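Local coordinates for protein endosialidase (Enterobacteria phage phi92, PDB 4HIZ) that probably cleaves alpha-2,8- and alpha-2,9-linked polysialic acid as a trimeric phage endosialidase, hydrolysing the sialic acid polymer from within, at residues Glu176-Gly190 with Thr259-Ile273. Residues are numbered along the deposited sequence; the frame is centred on the assembly and turned at random. Where two conformers were deposited one is given.
Sequences ELWSRPMPYYRRPTG and TWHFGTRFWDSPWEI. With FRU (beta-D-fructofuranose), chain G.
Arg-180 lies flat on the indole of Trp-271, guanidinium and ring planes 9° apart, Arg-180 CZ standing 3.3 Å from Trp-271 NE1. An extended chain carries its CD over the six-membered ring of the same indole. The face of the Phe-266 ring, turned 75° to the guanidinium, meets the guanidinium edge in a cation-pi contact and also receives CD; Phe-266 O lies over the guanidinium face away from Trp-271. Arg-180 NE donates to Ser-269 O (2.8 Å), and a water joins NH2 to Trp-267 O, so a backbone carbonyl and a water help hold the group flat on Trp-271. Against the opposite face of Trp-271 comes the edge of Trp-178; Trp-178 CE3 lies 3.6 Å from Trp-271 CD2. Ile-273 lies alongside Trp-178 with CG1 over its five-membered ring. Trp-178 NE1 gives a nearly straight bond (175°) to Glu-176 OE1; that carboxylate also accepts fructose O4 (OE1, 2.7 Å) and O3 (OE2, 2.6 Å), in a glycan pocket completed in part by Tyr-146 and Asp-138. Farther along, Thr-264 OG1 donates to Met-182 O and accepts from Tyr-184 N. The segments pair antiparallel twice: strand 272-275 edges the propeller sheet beside 172-181, and strands 185-186 and 261-264 start the inserted sheet, with 215-219 next.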
loop_
_atom_site.group_PDB
_atom_site.type_symbol
_atom_site.label_atom_id
_atom_site.label_comp_id
_atom_site.label_asym_id
_atom_site.label_seq_id
_atom_site.Cartn_x
_atom_site.Cartn_y
_atom_site.Cartn_z
ATOM N N GLU A 176 5.941 -23.111 26.866
ATOM C CA GLU A 176 5.919 -24.316 26.037
ATOM C C GLU A 176 7.006 -24.230 25.017
ATOM O O GLU A 176 7.254 -23.150 24.470
ATOM C CB GLU A 176 4.572 -24.484 25.321
ATOM C CG GLU A 176 3.410 -24.759 26.296
ATOM C CD GLU A 176 2.029 -24.498 25.672
ATOM O OE1 GLU A 176 1.882 -23.600 24.799
ATOM O OE2 GLU A 176 1.084 -25.211 26.079
ATOM N N LEU A 177 7.644 -25.362 24.731
ATOM C CA LEU A 177 8.566 -25.425 23.605
ATOM C C LEU A 177 7.706 -25.772 22.384
ATOM O O LEU A 177 7.041 -26.800 22.390
ATOM C CB LEU A 177 9.665 -26.482 23.884
ATOM C CG LEU A 177 10.735 -26.516 22.767
ATOM C CD1 LEU A 177 11.613 -25.246 22.779
ATOM C CD2 LEU A 177 11.586 -27.802 22.910
ATOM N N TRP A 178 7.665 -24.891 21.363
ATOM C CA TRP A 178 6.928 -25.172 20.128
ATOM C C TRP A 178 7.935 -25.478 19.045
ATOM O O TRP A 178 8.979 -24.802 18.952
ATOM C CB TRP A 178 6.111 -23.942 19.679
ATOM C CG TRP A 178 4.858 -23.618 20.477
ATOM C CD1 TRP A 178 4.598 -23.876 21.802
ATOM C CD2 TRP A 178 3.706 -22.925 19.965
ATOM N NE1 TRP A 178 3.335 -23.395 22.136
ATOM C CE2 TRP A 178 2.772 -22.807 21.029
ATOM C CE3 TRP A 178 3.370 -22.419 18.709
ATOM C CZ2 TRP A 178 1.526 -22.183 20.871
ATOM C CZ3 TRP A 178 2.125 -21.808 18.543
ATOM C CH2 TRP A 178 1.230 -21.671 19.619
ATOM N N SER A 179 7.656 -26.476 18.207
ATOM C CA SER A 179 8.537 -26.693 17.057
ATOM C C SER A 179 7.805 -27.175 15.840
ATOM O O SER A 179 6.745 -27.769 15.933
ATOM C CB SER A 179 9.704 -27.652 17.374
ATOM O OG SER A 179 9.286 -29.003 17.349
ATOM N N ARG A 180 8.389 -26.854 14.682
ATOM C CA ARG A 180 7.889 -27.317 13.367
ATOM C C ARG A 180 9.105 -27.582 12.530
ATOM O O ARG A 180 10.159 -27.005 12.760
ATOM C CB ARG A 180 7.098 -26.186 12.646
ATOM C CG ARG A 180 5.591 -26.257 12.845
ATOM C CD ARG A 180 4.926 -25.075 12.137
ATOM N NE ARG A 180 3.470 -25.232 12.108
ATOM C CZ ARG A 180 2.645 -24.252 11.715
ATOM N NH1 ARG A 180 3.158 -23.074 11.313
ATOM N NH2 ARG A 180 1.333 -24.462 11.676
ATOM N N PRO A 181 8.962 -28.420 11.498
ATOM C CA PRO A 181 10.066 -28.520 10.539
ATOM C C PRO A 181 10.187 -27.180 9.803
ATOM O O PRO A 181 9.152 -26.570 9.511
ATOM C CB PRO A 181 9.576 -29.602 9.566
ATOM C CG PRO A 181 8.074 -29.548 9.614
ATOM C CD PRO A 181 7.761 -29.169 11.074
ATOM N N MET A 182 11.400 -26.725 9.516
ATOM C CA MET A 182 11.549 -25.483 8.761
ATOM C C MET A 182 10.987 -25.659 7.350
ATOM O O MET A 182 10.943 -26.761 6.829
ATOM C CB MET A 182 13.035 -25.124 8.632
ATOM C CG MET A 182 13.647 -24.574 9.911
ATOM S SD MET A 182 12.824 -23.057 10.508
ATOM C CE MET A 182 13.431 -21.838 9.318
ATOM N N PRO A 183 10.571 -24.558 6.708
ATOM C CA PRO A 183 10.264 -24.650 5.280
ATOM C C PRO A 183 11.573 -24.849 4.527
ATOM O O PRO A 183 12.487 -24.030 4.642
ATOM C CB PRO A 183 9.651 -23.258 4.968
ATOM C CG PRO A 183 10.060 -22.381 6.093
ATOM C CD PRO A 183 10.443 -23.186 7.253
ATOM N N TYR A 184 11.701 -25.942 3.774
ATOM C CA TYR A 184 12.949 -26.183 3.060
ATOM C C TYR A 184 12.703 -27.038 1.856
ATOM O O TYR A 184 11.639 -27.693 1.745
ATOM C CB TYR A 184 14.064 -26.766 3.972
ATOM C CG TYR A 184 13.927 -28.220 4.468
ATOM C CD1 TYR A 184 14.082 -29.290 3.580
ATOM C CD2 TYR A 184 13.724 -28.502 5.821
ATOM C CE1 TYR A 184 14.021 -30.590 4.025
ATOM C CE2 TYR A 184 13.669 -29.815 6.279
ATOM C CZ TYR A 184 13.793 -30.848 5.357
ATOM O OH TYR A 184 13.738 -32.182 5.770
ATOM N N TYR A 185 13.679 -27.014 0.948
ATOM C CA TYR A 185 13.616 -27.739 -0.322
ATOM C C TYR A 185 14.893 -28.576 -0.453
ATOM O O TYR A 185 15.979 -28.138 -0.044
ATOM C CB TYR A 185 13.596 -26.680 -1.466
ATOM C CG TYR A 185 13.900 -27.258 -2.809
ATOM C CD1 TYR A 185 12.982 -28.089 -3.449
ATOM C CD2 TYR A 185 15.115 -26.991 -3.448
ATOM C CE1 TYR A 185 13.267 -28.635 -4.707
ATOM C CE2 TYR A 185 15.415 -27.563 -4.705
ATOM C CZ TYR A 185 14.487 -28.363 -5.324
ATOM O OH TYR A 185 14.780 -28.907 -6.567
ATOM N N ARG A 186 14.778 -29.779 -1.012
ATOM C CA ARG A 186 15.953 -30.601 -1.310
ATOM C C ARG A 186 15.777 -31.191 -2.694
ATOM O O ARG A 186 14.628 -31.447 -3.127
ATOM C CB ARG A 186 16.033 -31.799 -0.337
ATOM C CG ARG A 186 16.067 -31.423 1.114
ATOM C CD ARG A 186 17.455 -30.976 1.553
ATOM N NE ARG A 186 17.506 -30.881 3.026
ATOM C CZ ARG A 186 17.808 -31.888 3.867
ATOM N NH1 ARG A 186 18.152 -33.100 3.424
ATOM N NH2 ARG A 186 17.794 -31.680 5.195
ATOM N N ARG A 187 16.898 -31.436 -3.378
ATOM C CA ARG A 187 16.892 -32.134 -4.655
ATOM C C ARG A 187 17.802 -33.365 -4.566
ATOM O O ARG A 187 18.959 -33.320 -4.977
ATOM C CB ARG A 187 17.395 -31.185 -5.725
ATOM C CG ARG A 187 17.215 -31.717 -7.143
ATOM C CD ARG A 187 17.712 -30.730 -8.112
ATOM N NE ARG A 187 17.781 -31.306 -9.453
ATOM C CZ ARG A 187 18.918 -31.582 -10.099
ATOM N NH1 ARG A 187 18.869 -32.090 -11.313
ATOM N NH2 ARG A 187 20.100 -31.345 -9.543
ATOM N N PRO A 188 17.289 -34.467 -3.993
ATOM C CA PRO A 188 18.131 -35.632 -3.725
ATOM C C PRO A 188 18.211 -36.542 -4.927
ATOM O O PRO A 188 17.461 -36.369 -5.883
ATOM C CB PRO A 188 17.394 -36.351 -2.564
ATOM C CG PRO A 188 16.220 -35.426 -2.190
ATOM C CD PRO A 188 15.946 -34.633 -3.421
ATOM N N THR A 189 19.127 -37.504 -4.874
ATOM C CA THR A 189 19.157 -38.577 -5.856
ATOM C C THR A 189 19.015 -39.918 -5.140
ATOM O O THR A 189 19.729 -40.191 -4.182
ATOM C CB THR A 189 20.475 -38.533 -6.654
ATOM O OG1 THR A 189 20.614 -37.257 -7.325
ATOM C CG2 THR A 189 20.544 -39.688 -7.670
ATOM N N GLY A 190 18.071 -40.743 -5.595
ATOM C CA GLY A 190 17.847 -42.051 -4.984
ATOM C C GLY A 190 17.283 -41.948 -3.583
ATOM O O GLY A 190 16.747 -40.905 -3.156
ATOM N N THR A 259 16.961 -38.356 -9.824
ATOM C CA THR A 259 17.027 -37.095 -9.095
ATOM C C THR A 259 15.605 -36.560 -8.950
ATOM O O THR A 259 14.856 -36.533 -9.911
ATOM C CB THR A 259 17.970 -36.090 -9.807
ATOM O OG1 THR A 259 19.271 -36.688 -9.926
ATOM C CG2 THR A 259 18.114 -34.824 -8.980
ATOM N N TRP A 260 15.213 -36.216 -7.722
ATOM C CA TRP A 260 13.819 -35.850 -7.456
ATOM C C TRP A 260 13.747 -34.590 -6.586
ATOM O O TRP A 260 14.770 -33.959 -6.330
ATOM C CB TRP A 260 13.083 -37.053 -6.805
ATOM C CG TRP A 260 13.786 -37.698 -5.603
ATOM C CD1 TRP A 260 14.853 -38.575 -5.642
ATOM C CD2 TRP A 260 13.425 -37.571 -4.210
ATOM N NE1 TRP A 260 15.183 -38.986 -4.361
ATOM C CE2 TRP A 260 14.333 -38.377 -3.467
ATOM C CE3 TRP A 260 12.435 -36.843 -3.519
ATOM C CZ2 TRP A 260 14.274 -38.485 -2.092
ATOM C CZ3 TRP A 260 12.383 -36.940 -2.139
ATOM C CH2 TRP A 260 13.306 -37.751 -1.433
ATOM N N HIS A 261 12.540 -34.245 -6.155
ATOM C CA HIS A 261 12.330 -32.977 -5.454
ATOM C C HIS A 261 11.542 -33.213 -4.186
ATOM O O HIS A 261 10.549 -33.949 -4.195
ATOM C CB HIS A 261 11.511 -32.016 -6.332
ATOM C CG HIS A 261 12.165 -31.694 -7.634
ATOM N ND1 HIS A 261 13.258 -30.855 -7.729
ATOM C CD2 HIS A 261 11.914 -32.138 -8.892
ATOM C CE1 HIS A 261 13.640 -30.782 -8.997
ATOM N NE2 HIS A 261 12.835 -31.544 -9.725
ATOM N N PHE A 262 11.967 -32.564 -3.111
ATOM C CA PHE A 262 11.294 -32.673 -1.823
ATOM C C PHE A 262 11.106 -31.296 -1.208
ATOM O O PHE A 262 12.023 -30.471 -1.246
ATOM C CB PHE A 262 12.174 -33.518 -0.881
ATOM C CG PHE A 262 11.598 -33.679 0.508
ATOM C CD1 PHE A 262 10.631 -34.651 0.769
ATOM C CD2 PHE A 262 11.991 -32.833 1.532
ATOM C CE1 PHE A 262 10.091 -34.796 2.047
ATOM C CE2 PHE A 262 11.434 -32.954 2.824
ATOM C CZ PHE A 262 10.495 -33.945 3.071
ATOM N N GLY A 263 9.931 -31.064 -0.612
ATOM C CA GLY A 263 9.742 -29.847 0.174
ATOM C C GLY A 263 8.976 -30.173 1.446
ATOM O O GLY A 263 8.075 -31.029 1.445
ATOM N N THR A 264 9.332 -29.504 2.542
ATOM C CA THR A 264 8.451 -29.569 3.682
ATOM C C THR A 264 7.249 -28.650 3.424
ATOM O O THR A 264 7.280 -27.788 2.517
ATOM C CB THR A 264 9.141 -29.091 4.952
ATOM O OG1 THR A 264 9.586 -27.752 4.749
ATOM C CG2 THR A 264 10.351 -29.997 5.268
ATOM N N ARG A 265 6.215 -28.827 4.234
ATOM C CA ARG A 265 5.058 -27.932 4.264
ATOM C C ARG A 265 4.926 -27.400 5.680
ATOM O O ARG A 265 4.160 -27.927 6.499
ATOM C CB ARG A 265 3.787 -28.676 3.831
ATOM C CG ARG A 265 3.866 -29.190 2.368
ATOM C CD ARG A 265 2.515 -29.708 1.904
ATOM N NE ARG A 265 2.253 -31.073 2.383
ATOM C CZ ARG A 265 1.123 -31.484 2.945
ATOM N NH1 ARG A 265 0.128 -30.630 3.179
ATOM N NH2 ARG A 265 0.998 -32.766 3.284
ATOM N N PHE A 266 5.724 -26.373 5.981
ATOM C CA PHE A 266 5.788 -25.781 7.307
ATOM C C PHE A 266 4.393 -25.400 7.826
ATOM O O PHE A 266 4.028 -25.677 8.971
ATOM C CB PHE A 266 6.682 -24.519 7.222
ATOM C CG PHE A 266 6.673 -23.644 8.482
ATOM C CD1 PHE A 266 7.532 -23.911 9.521
ATOM C CD2 PHE A 266 5.840 -22.520 8.572
ATOM C CE1 PHE A 266 7.569 -23.089 10.673
ATOM C CE2 PHE A 266 5.856 -21.701 9.713
ATOM C CZ PHE A 266 6.728 -21.960 10.751
ATOM N N TRP A 267 3.622 -24.734 6.982
ATOM C CA TRP A 267 2.333 -24.202 7.386
ATOM C C TRP A 267 1.241 -25.234 7.520
ATOM O O TRP A 267 0.192 -24.927 8.094
ATOM C CB TRP A 267 1.884 -23.077 6.406
ATOM C CG TRP A 267 2.812 -21.862 6.432
ATOM C CD1 TRP A 267 2.729 -20.789 7.282
ATOM C CD2 TRP A 267 3.979 -21.637 5.616
ATOM N NE1 TRP A 267 3.760 -19.903 7.027
ATOM C CE2 TRP A 267 4.530 -20.393 6.004
ATOM C CE3 TRP A 267 4.603 -22.365 4.599
ATOM C CZ2 TRP A 267 5.663 -19.849 5.402
ATOM C CZ3 TRP A 267 5.738 -21.813 3.973
ATOM C CH2 TRP A 267 6.258 -20.565 4.384
ATOM N N ASP A 268 1.477 -26.441 6.988
ATOM C CA ASP A 268 0.545 -27.558 7.153
ATOM C C ASP A 268 0.976 -28.543 8.237
ATOM O O ASP A 268 0.285 -29.530 8.494
ATOM C CB ASP A 268 0.387 -28.322 5.819
ATOM C CG ASP A 268 -0.261 -27.476 4.739
ATOM O OD1 ASP A 268 -1.027 -26.537 5.060
ATOM O OD2 ASP A 268 -0.008 -27.765 3.561
ATOM N N SER A 269 2.121 -28.312 8.856
ATOM C CA SER A 269 2.600 -29.272 9.871
ATOM C C SER A 269 2.115 -28.855 11.254
ATOM O O SER A 269 2.273 -27.728 11.631
ATOM C CB SER A 269 4.139 -29.314 9.869
ATOM O OG SER A 269 4.652 -29.797 8.630
ATOM N N PRO A 270 1.520 -29.769 12.018
ATOM C CA PRO A 270 1.142 -29.369 13.384
ATOM C C PRO A 270 2.348 -28.934 14.197
ATOM O O PRO A 270 3.439 -29.491 14.028
ATOM C CB PRO A 270 0.534 -30.644 13.985
ATOM C CG PRO A 270 0.856 -31.739 13.045
ATOM C CD PRO A 270 1.072 -31.130 11.677
ATOM N N TRP A 271 2.159 -27.961 15.082
ATOM C CA TRP A 271 3.225 -27.617 16.008
ATOM C C TRP A 271 3.376 -28.767 17.014
ATOM O O TRP A 271 2.392 -29.275 17.515
ATOM C CB TRP A 271 2.858 -26.358 16.768
ATOM C CG TRP A 271 2.868 -25.071 15.977
ATOM C CD1 TRP A 271 1.783 -24.408 15.481
ATOM C CD2 TRP A 271 4.010 -24.252 15.689
ATOM N NE1 TRP A 271 2.184 -23.220 14.867
ATOM C CE2 TRP A 271 3.542 -23.093 15.019
ATOM C CE3 TRP A 271 5.382 -24.369 15.969
ATOM C CZ2 TRP A 271 4.401 -22.084 14.585
ATOM C CZ3 TRP A 271 6.233 -23.360 15.560
ATOM C CH2 TRP A 271 5.736 -22.221 14.876
ATOM N N GLU A 272 4.604 -29.150 17.281
ATOM C CA GLU A 272 4.862 -29.969 18.484
ATOM C C GLU A 272 4.910 -28.996 19.634
ATOM O O GLU A 272 5.649 -28.028 19.571
ATOM C CB GLU A 272 6.208 -30.649 18.346
ATOM C CG GLU A 272 6.568 -31.406 19.635
ATOM C CD GLU A 272 8.045 -31.762 19.683
ATOM O OE1 GLU A 272 8.918 -30.841 19.597
ATOM O OE2 GLU A 272 8.320 -32.968 19.756
ATOM N N ILE A 273 4.109 -29.228 20.672
ATOM C CA ILE A 273 3.978 -28.273 21.786
ATOM C C ILE A 273 4.204 -29.047 23.086
ATOM O O ILE A 273 3.470 -29.995 23.399
ATOM C CB ILE A 273 2.582 -27.636 21.782
ATOM C CG1 ILE A 273 2.441 -26.756 20.520
ATOM C CG2 ILE A 273 2.323 -26.822 23.050
ATOM C CD1 ILE A 273 1.062 -26.140 20.406
HETATM C C1 FRU G . -4.403 -24.811 26.241
HETATM C C2 FRU G . -3.296 -24.904 25.289
HETATM C C3 FRU G . -2.094 -24.120 25.361
HETATM C C4 FRU G . -1.402 -24.418 24.089
HETATM C C5 FRU G . -2.561 -24.662 23.167
HETATM C C6 FRU G . -2.242 -25.405 21.878
HETATM O O1 FRU G . -5.078 -23.678 25.729
HETATM O O2 FRU G . -2.673 -26.129 25.867
HETATM O O3 FRU G . -1.298 -24.208 26.569
HETATM O O4 FRU G . -0.587 -23.275 23.678
HETATM O O5 FRU G . -3.545 -25.388 23.942
HETATM O O6 FRU G . -1.964 -26.739 22.168
HETATM O O HOH W 1 8.227 -29.278 21.737
HETATM O O HOH W 2 -0.388 -22.859 9.807
#